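Local coordinates for protein short chain dehydrogenase (Leptospira borgpetersenii serovar Hardjo-bovis, PDB 6UH2) that binds NAD+ and probably acts as an oxidoreductase on CH-OH groups, as other short-chain dehydrogenases/reductases do, at residues B[189-193]-B[194-198]. Numbering follows the deposited sequence.
Sequences RYAAP and YGIRV
A Schellman motif closes the C-terminal end of helix 171-191 ahead of the parallel strand 197-203, and A191 O accepts the backbone N-H of both Y194 and I196. Y194 N reaches A191 O at 3.0 Å, lying above the carbonyl plane, and I196 N adds the outer 6→1 bond of the motif to the same oxygen, weak at 3.5 Å. The inner 5→2 bond is the firmer one, G195 N to A192 O at 2.8 Å (158° at the hydrogen). G195 holds the C' position with a positive phi of 72°, a conformation glycine adopts readily, which brings I196 N back to A191 O. I196, at C'', then makes the hydrophobic contact with C3 that is a hallmark of this cap: its CB lies 3.8 Å from A191 CB, while CG2, anti to the backbone N, packs on the same methyl. The Y194 side chain runs alongside the last turn: with CG beside its own N (chi1 -53°), the ring turns its edge to A191 O and Y190 O, CE2 standing 4.1 Å from the latter. F133 of helix 111-139 completes this packing, meeting the Y194 ring edge-to-face and touching both A191 and I196. A192 packs on P223 of the second subunit. Here the Schellman C-cap joins a helix to the next parallel strand of the Rossmann fold.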
loop_
_atom_site.group_PDB
_atom_site.type_symbol
_atom_site.label_atom_id
_atom_site.label_comp_id
_atom_site.label_asym_id
_atom_site.label_seq_id
_atom_site.Cartn_x
_atom_site.Cartn_y
_atom_site.Cartn_z
ATOM N N ARG B 189 -7.461 -15.686 -0.004
ATOM C CA ARG B 189 -7.179 -16.956 0.651
ATOM C C ARG B 189 -7.541 -18.121 -0.257
ATOM O O ARG B 189 -6.802 -19.111 -0.333
ATOM C CB ARG B 189 -7.934 -17.046 1.979
ATOM C CG ARG B 189 -7.473 -18.206 2.841
ATOM C CD ARG B 189 -8.073 -18.152 4.232
ATOM N NE ARG B 189 -7.566 -19.237 5.067
ATOM C CZ ARG B 189 -7.851 -19.385 6.358
ATOM N NH1 ARG B 189 -8.644 -18.509 6.969
ATOM N NH2 ARG B 189 -7.335 -20.403 7.039
ATOM N N TYR B 190 -8.656 -18.002 -0.978
ATOM C CA TYR B 190 -9.125 -19.089 -1.838
ATOM C C TYR B 190 -8.184 -19.328 -3.016
ATOM O O TYR B 190 -7.905 -20.483 -3.373
ATOM C CB TYR B 190 -10.534 -18.772 -2.337
ATOM C CG TYR B 190 -11.265 -19.952 -2.956
ATOM C CD1 TYR B 190 -11.996 -20.833 -2.166
ATOM C CD2 TYR B 190 -11.217 -20.186 -4.333
ATOM C CE1 TYR B 190 -12.674 -21.909 -2.724
ATOM C CE2 TYR B 190 -11.900 -21.259 -4.900
ATOM C CZ TYR B 190 -12.621 -22.113 -4.091
ATOM O OH TYR B 190 -13.277 -23.180 -4.654
ATOM N N ALA B 191 -7.703 -18.252 -3.643
ATOM C CA ALA B 191 -6.906 -18.355 -4.858
ATOM C C ALA B 191 -5.413 -18.502 -4.597
ATOM O O ALA B 191 -4.668 -18.803 -5.536
ATOM C CB ALA B 191 -7.128 -17.126 -5.753
ATOM N N ALA B 192 -4.960 -18.288 -3.363
ATOM C CA ALA B 192 -3.534 -18.374 -3.063
ATOM C C ALA B 192 -2.879 -19.693 -3.465
ATOM O O ALA B 192 -1.742 -19.643 -3.964
ATOM C CB ALA B 192 -3.300 -18.111 -1.569
ATOM N N PRO B 193 -3.490 -20.875 -3.280
ATOM C CA PRO B 193 -2.810 -22.122 -3.691
ATOM C C PRO B 193 -2.460 -22.169 -5.164
ATOM O O PRO B 193 -1.576 -22.945 -5.554
ATOM C CB PRO B 193 -3.823 -23.218 -3.333
ATOM C CG PRO B 193 -4.678 -22.627 -2.277
ATOM C CD PRO B 193 -4.749 -21.151 -2.562
ATOM N N TYR B 194 -3.122 -21.364 -5.991
ATOM C CA TYR B 194 -2.850 -21.256 -7.415
ATOM C C TYR B 194 -1.912 -20.106 -7.758
ATOM O O TYR B 194 -1.780 -19.762 -8.936
ATOM C CB TYR B 194 -4.166 -21.096 -8.174
ATOM C CG TYR B 194 -5.146 -22.189 -7.824
ATOM C CD1 TYR B 194 -5.094 -23.421 -8.466
ATOM C CD2 TYR B 194 -6.102 -22.001 -6.828
ATOM C CE1 TYR B 194 -5.981 -24.436 -8.141
ATOM C CE2 TYR B 194 -6.994 -23.008 -6.501
ATOM C CZ TYR B 194 -6.926 -24.219 -7.164
ATOM O OH TYR B 194 -7.804 -25.221 -6.847
ATOM N N GLY B 195 -1.268 -19.506 -6.760
ATOM C CA GLY B 195 -0.329 -18.430 -7.009
ATOM C C GLY B 195 -0.948 -17.121 -7.444
ATOM O O GLY B 195 -0.254 -16.276 -8.014
ATOM N N ILE B 196 -2.244 -16.938 -7.208
ATOM C CA ILE B 196 -2.974 -15.741 -7.618
ATOM C C ILE B 196 -3.103 -14.834 -6.404
ATOM O O ILE B 196 -3.565 -15.276 -5.347
ATOM C CB ILE B 196 -4.358 -16.117 -8.187
ATOM C CG1 ILE B 196 -4.203 -16.858 -9.519
ATOM C CG2 ILE B 196 -5.272 -14.888 -8.348
ATOM C CD1 ILE B 196 -5.455 -17.594 -9.950
ATOM N N ARG B 197 -2.697 -13.571 -6.544
ATOM C CA ARG B 197 -2.847 -12.581 -5.484
ATOM C C ARG B 197 -4.079 -11.714 -5.725
ATOM O O ARG B 197 -4.437 -11.423 -6.870
ATOM C CB ARG B 197 -1.606 -11.678 -5.380
ATOM C CG ARG B 197 -0.324 -12.437 -5.078
ATOM C CD ARG B 197 0.782 -11.511 -4.592
ATOM N NE ARG B 197 1.459 -10.779 -5.674
ATOM C CZ ARG B 197 1.410 -9.459 -5.833
ATOM N NH1 ARG B 197 0.711 -8.705 -4.976
ATOM N NH2 ARG B 197 2.087 -8.889 -6.832
ATOM N N VAL B 198 -4.700 -11.265 -4.629
ATOM C CA VAL B 198 -5.923 -10.465 -4.681
ATOM C C VAL B 198 -5.813 -9.375 -3.622
ATOM O O VAL B 198 -5.656 -9.682 -2.432
ATOM C CB VAL B 198 -7.193 -11.297 -4.435
ATOM C CG1 VAL B 198 -8.450 -10.430 -4.659
ATOM C CG2 VAL B 198 -7.228 -12.584 -5.313
#